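Local atomic coordinates of mandelate racemase/muconate lactonizing enzyme family protein (Sulfitobacter sp. NAS-14.1, PDB entry 3T4W), a protein that probably acts as a lyase of the enolase superfamily, related to mandelate racemase and muconate lactonizing enzyme. Residues A[29-34]-A[391-396]; A[130-135]-A[383-388]. All coordinates share one frame; numbering follows the deposited sequence.

Contact 1 of 2, residues A[29-34]-A[391-396]; sequences EVIVTA and VDEALA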
loop_
_atom_site.group_PDB
_atom_site.type_symbol
_atom_site.label_atom_id
_atom_site.label_comp_id
_atom_site.label_asym_id
_atom_site.label_seq_id
_atom_site.Cartn_x
_atom_site.Cartn_y
_atom_site.Cartn_z
ATOM N N GLU A 29 -20.137 -40.875 23.157
ATOM C CA GLU A 29 -19.391 -41.104 24.391
ATOM C C GLU A 29 -18.140 -40.237 24.416
ATOM O O GLU A 29 -17.419 -40.137 23.418
ATOM C CB GLU A 29 -19.015 -42.577 24.551
ATOM C CG GLU A 29 -20.053 -43.399 25.297
ATOM C CD GLU A 29 -19.757 -44.886 25.245
ATOM O OE1 GLU A 29 -18.582 -45.264 25.423
ATOM O OE2 GLU A 29 -20.699 -45.679 25.022
ATOM N N VAL A 30 -17.898 -39.600 25.555
ATOM C CA VAL A 30 -16.691 -38.811 25.750
ATOM C C VAL A 30 -15.766 -39.563 26.688
ATOM O O VAL A 30 -16.200 -40.076 27.719
ATOM C CB VAL A 30 -17.002 -37.422 26.352
ATOM C CG1 VAL A 30 -15.725 -36.754 26.834
ATOM C CG2 VAL A 30 -17.705 -36.550 25.332
ATOM N N ILE A 31 -14.492 -39.644 26.334
ATOM C CA ILE A 31 -13.543 -40.334 27.192
ATOM C C ILE A 31 -12.278 -39.513 27.350
ATOM O O ILE A 31 -11.585 -39.234 26.371
ATOM C CB ILE A 31 -13.158 -41.706 26.630
ATOM C CG1 ILE A 31 -14.389 -42.605 26.489
ATOM C CG2 ILE A 31 -12.097 -42.358 27.506
ATOM C CD1 ILE A 31 -14.107 -43.881 25.702
ATOM N N VAL A 32 -11.985 -39.129 28.586
ATOM C CA VAL A 32 -10.758 -38.415 28.893
ATOM C C VAL A 32 -9.707 -39.377 29.449
ATOM O O VAL A 32 -9.883 -39.970 30.511
ATOM C CB VAL A 32 -11.016 -37.280 29.891
ATOM C CG1 VAL A 32 -9.710 -36.619 30.291
ATOM C CG2 VAL A 32 -11.981 -36.273 29.292
ATOM N N THR A 33 -8.616 -39.539 28.713
ATOM C CA THR A 33 -7.566 -40.458 29.119
ATOM C C THR A 33 -6.284 -39.685 29.378
ATOM O O THR A 33 -6.037 -38.659 28.755
ATOM C CB THR A 33 -7.333 -41.538 28.050
ATOM O OG1 THR A 33 -6.712 -42.683 28.647
ATOM C CG2 THR A 33 -6.457 -41.001 26.926
ATOM N N ALA A 34 -5.477 -40.167 30.313
ATOM C CA ALA A 34 -4.261 -39.462 30.679
ATOM C C ALA A 34 -3.036 -40.332 30.460
ATOM O O ALA A 34 -2.929 -41.421 31.024
ATOM C CB ALA A 34 -4.333 -38.991 32.122
ATOM N N VAL A 391 -8.855 -48.650 18.099
ATOM C CA VAL A 391 -8.773 -47.950 19.375
ATOM C C VAL A 391 -8.992 -48.935 20.526
ATOM O O VAL A 391 -9.895 -49.775 20.480
ATOM C CB VAL A 391 -9.790 -46.791 19.459
ATOM C CG1 VAL A 391 -9.512 -45.925 20.673
ATOM C CG2 VAL A 391 -9.725 -45.952 18.206
ATOM N N ASP A 392 -8.149 -48.850 21.547
ATOM C CA ASP A 392 -8.289 -49.724 22.708
ATOM C C ASP A 392 -9.046 -49.006 23.813
ATOM O O ASP A 392 -8.451 -48.435 24.726
ATOM C CB ASP A 392 -6.923 -50.191 23.208
ATOM C CG ASP A 392 -7.023 -51.227 24.320
ATOM O OD1 ASP A 392 -8.093 -51.334 24.959
ATOM O OD2 ASP A 392 -6.016 -51.929 24.560
ATOM N N GLU A 393 -10.367 -49.046 23.726
ATOM C CA GLU A 393 -11.206 -48.321 24.665
ATOM C C GLU A 393 -10.961 -48.707 26.118
ATOM O O GLU A 393 -10.866 -47.843 26.985
ATOM C CB GLU A 393 -12.678 -48.513 24.329
ATOM C CG GLU A 393 -13.598 -47.822 25.311
ATOM C CD GLU A 393 -15.026 -47.827 24.839
ATOM O OE1 GLU A 393 -15.263 -48.248 23.685
ATOM O OE2 GLU A 393 -15.908 -47.410 25.615
ATOM N N ALA A 394 -10.873 -50.005 26.386
ATOM C CA ALA A 394 -10.660 -50.470 27.749
ATOM C C ALA A 394 -9.371 -49.872 28.333
ATOM O O ALA A 394 -9.318 -49.522 29.515
ATOM C CB ALA A 394 -10.644 -51.994 27.805
ATOM N N LEU A 395 -8.347 -49.732 27.498
ATOM C CA LEU A 395 -7.075 -49.164 27.948
ATOM C C LEU A 395 -7.176 -47.672 28.293
ATOM O O LEU A 395 -6.596 -47.217 29.280
ATOM C CB LEU A 395 -5.983 -49.403 26.903
ATOM C CG LEU A 395 -4.633 -48.724 27.148
ATOM C CD1 LEU A 395 -4.041 -49.162 28.471
ATOM C CD2 LEU A 395 -3.675 -49.018 26.002
ATOM N N ALA A 396 -7.914 -46.920 27.480
ATOM C CA ALA A 396 -8.131 -45.491 27.718
ATOM C C ALA A 396 -8.898 -45.233 29.013
ATOM O O ALA A 396 -8.570 -44.313 29.773
ATOM C CB ALA A 396 -8.860 -44.859 26.540
HETATM O O HOH W 1 -10.435 -42.631 30.982
#
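T33, near the end of strand 25-33, meets A396 on the short helix 393-398 through its hydroxyl. T33 OG1 donates to A396 O at 2.7 Å, arriving in the carbonyl plane on a lone pair. With chi1 at -158°, OG1 lies opposite the backbone N and is turned to the helix, while T33 CB rests 4.0 Å from A396 CB. A water donates to the same A396 O and to V32 O, so this carbonyl takes two donors and is tied to two strand residues. Without the hydroxyl, as with an alanine here, A396 O would probably keep only the water of these two donors, and the helix would lose its direct hydrogen bond to the strand.

One turn back, E393 runs out from the helix and crosses I31 at about a right angle. Its CB stops short of the strand; E393 CG is the first atom to touch, 4.0 Å from I31 CD1, and CD passes the same methyl. At the tip, E393 OE2 lies 3.4 Å from E29 OE1, with the carboxylate planes 64° apart. The two like charges are probably reconciled by R397, which salt-bridges both, while OE1 of E393 pairs with K49. I31 CG2 adds an apolar touch on A396 CB. D392 caps the helix start: its OD1 accepts from L395 N, met from above the carboxylate plane.

The strand is an outer member of the three-stranded antiparallel sheet and bonds to strand 45-52. W59 of strand 57-62 touches I31 and E393, helix 362-367 brings F363 to T33 and L367 to A396, and helix 69-83 packs on V30 and V32. The late-chain helix thus docks on the N-terminal sheet, as in the capping domain of enolase-superfamily proteins.

Contact 2 of 2, residues A[130-135]-A[383-388]; sequences DRDRPV and TAAGLG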
loop_
_atom_site.group_PDB
_atom_site.type_symbol
_atom_site.label_atom_id
_atom_site.label_comp_id
_atom_site.label_asym_id
_atom_site.label_seq_id
_atom_site.Cartn_x
_atom_site.Cartn_y
_atom_site.Cartn_z
ATOM N N ASP A 130 -18.030 -46.990 6.426
ATOM C CA ASP A 130 -19.229 -47.177 5.628
ATOM C C ASP A 130 -18.899 -47.355 4.146
ATOM O O ASP A 130 -19.585 -48.080 3.430
ATOM C CB ASP A 130 -20.163 -45.985 5.818
ATOM C CG ASP A 130 -21.427 -46.105 5.005
ATOM O OD1 ASP A 130 -22.090 -47.162 5.084
ATOM O OD2 ASP A 130 -21.751 -45.141 4.285
ATOM N N ARG A 131 -17.849 -46.683 3.689
ATOM C CA ARG A 131 -17.424 -46.775 2.296
ATOM C C ARG A 131 -16.411 -47.907 2.119
ATOM O O ARG A 131 -15.991 -48.210 1.003
ATOM C CB ARG A 131 -16.777 -45.453 1.856
ATOM C CG ARG A 131 -17.545 -44.188 2.235
ATOM C CD ARG A 131 -18.511 -43.793 1.144
ATOM N NE ARG A 131 -18.858 -42.374 1.186
ATOM C CZ ARG A 131 -20.064 -41.907 1.491
ATOM N NH1 ARG A 131 -21.045 -42.745 1.796
ATOM N NH2 ARG A 131 -20.296 -40.603 1.487
ATOM N N ASP A 132 -16.011 -48.517 3.230
ATOM C CA ASP A 132 -14.881 -49.440 3.241
ATOM C C ASP A 132 -13.654 -48.872 2.517
ATOM O O ASP A 132 -13.083 -49.528 1.653
ATOM C CB ASP A 132 -15.275 -50.783 2.624
ATOM C CG ASP A 132 -14.315 -51.891 2.992
ATOM O OD1 ASP A 132 -13.532 -51.709 3.951
ATOM O OD2 ASP A 132 -14.347 -52.947 2.333
ATOM N N ARG A 133 -13.259 -47.649 2.866
ATOM C CA ARG A 133 -12.061 -47.027 2.297
ATOM C C ARG A 133 -11.318 -46.240 3.372
ATOM O O ARG A 133 -11.900 -45.878 4.385
ATOM C CB ARG A 133 -12.420 -46.090 1.135
ATOM C CG ARG A 133 -13.241 -46.729 0.008
ATOM C CD ARG A 133 -12.435 -47.738 -0.806
ATOM N NE ARG A 133 -11.244 -47.138 -1.388
ATOM C CZ ARG A 133 -10.006 -47.581 -1.184
ATOM N NH1 ARG A 133 -9.804 -48.649 -0.427
ATOM N NH2 ARG A 133 -8.968 -46.966 -1.750
ATOM N N PRO A 134 -10.020 -45.984 3.158
ATOM C CA PRO A 134 -9.291 -45.108 4.076
ATOM C C PRO A 134 -9.773 -43.678 3.874
ATOM O O PRO A 134 -10.237 -43.349 2.780
ATOM C CB PRO A 134 -7.836 -45.241 3.611
ATOM C CG PRO A 134 -7.800 -46.488 2.777
ATOM C CD PRO A 134 -9.140 -46.555 2.126
ATOM N N VAL A 135 -9.667 -42.843 4.906
ATOM C CA VAL A 135 -10.153 -41.468 4.832
ATOM C C VAL A 135 -9.553 -40.673 3.671
ATOM O O VAL A 135 -10.266 -39.955 2.968
ATOM C CB VAL A 135 -9.936 -40.718 6.166
ATOM C CG1 VAL A 135 -10.202 -39.226 6.005
ATOM C CG2 VAL A 135 -10.832 -41.303 7.229
ATOM N N THR A 383 -4.099 -48.378 5.272
ATOM C CA THR A 383 -4.791 -49.178 4.269
ATOM C C THR A 383 -6.217 -49.559 4.673
ATOM O O THR A 383 -7.108 -49.656 3.822
ATOM C CB THR A 383 -3.992 -50.442 3.963
ATOM O OG1 THR A 383 -3.010 -50.140 2.966
ATOM C CG2 THR A 383 -4.900 -51.536 3.457
ATOM N N ALA A 384 -6.423 -49.771 5.969
ATOM C CA ALA A 384 -7.722 -50.168 6.499
ATOM C C ALA A 384 -8.752 -49.050 6.378
ATOM O O ALA A 384 -8.405 -47.897 6.117
ATOM C CB ALA A 384 -7.588 -50.611 7.949
ATOM N N ALA A 385 -10.020 -49.401 6.574
ATOM C CA ALA A 385 -11.114 -48.443 6.437
ATOM C C ALA A 385 -11.040 -47.330 7.479
ATOM O O ALA A 385 -10.380 -47.471 8.507
ATOM C CB ALA A 385 -12.460 -49.151 6.515
ATOM N N GLY A 386 -11.726 -46.228 7.195
ATOM C CA GLY A 386 -11.801 -45.107 8.112
ATOM C C GLY A 386 -10.436 -44.534 8.416
ATOM O O GLY A 386 -9.623 -44.343 7.508
ATOM N N LEU A 387 -10.189 -44.260 9.695
ATOM C CA LEU A 387 -8.899 -43.745 10.143
ATOM C C LEU A 387 -7.840 -44.846 10.155
ATOM O O LEU A 387 -6.636 -44.565 10.235
ATOM C CB LEU A 387 -9.021 -43.107 11.531
ATOM C CG LEU A 387 -9.680 -41.721 11.626
ATOM C CD1 LEU A 387 -9.934 -41.326 13.082
ATOM C CD2 LEU A 387 -8.849 -40.653 10.916
ATOM N N GLY A 388 -8.295 -46.097 10.066
ATOM C CA GLY A 388 -7.406 -47.242 9.997
ATOM C C GLY A 388 -6.923 -47.680 11.366
ATOM O O GLY A 388 -5.866 -48.297 11.494
#
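P134, V135 and G386 bury the most surface where the loop after helix 110-130, in the N-terminal family region, meets the loop after strand 378-380, which belongs to the sheet of the C-terminal enolase-like region. The backbones form a single parallel beta bridge between P134 and G386. G386 N donates to R133 O at 2.8 Å, and V135 N donates to G386 O at 3.0 Å from above the carbonyl plane, not on a lone pair; both bonds are bent, with angles of 142° at the hydrogen. P134 has no N-H but joins in through carbon: P134 CA makes a CH...O contact with G386 O at 3.5 Å, and P134 CG touches T383 O at 3.4 Å.

V135 CG2, anti to its own carbonyl carbon and beside its N, is thereby set against the G386 carbonyl, 3.3 Å from G386 O; the same methyl meets L387 CD2 at 4.2 Å. G386 is the second residue of a type II' turn from A385 to G388, and its positive phi of 60° suits a glycine. D125 of helix 110-130 receives the L387 amide, H345 of helix 337-349 touches P134 and V135, and R133 salt-bridges to E90 of a second subunit.

Main-chain groups carry all the hydrogen bonding across this contact, so the pairing probably depends more on backbone shape than on side-chain identity.

Both contacts join the N-terminal part of the chain to one late run, since 383-388 and 391-396 lie close in sequence. They are nevertheless separate places, with centres about 21 Å apart, and contact 2 is nested within the loop that contact 1 closes. Contact 1 is the more buried and sets a helix on a sheet strand; contact 2 joins two irregular loops and is partly open to solvent. Side-chain groups, helped by a bridging water, do most of the work in contact 1, through a hydroxyl and carboxylates shared with basic residues. Contact 2 relies on two main-chain N-H to carbonyl bonds, and an arginine beside it reaches another subunit.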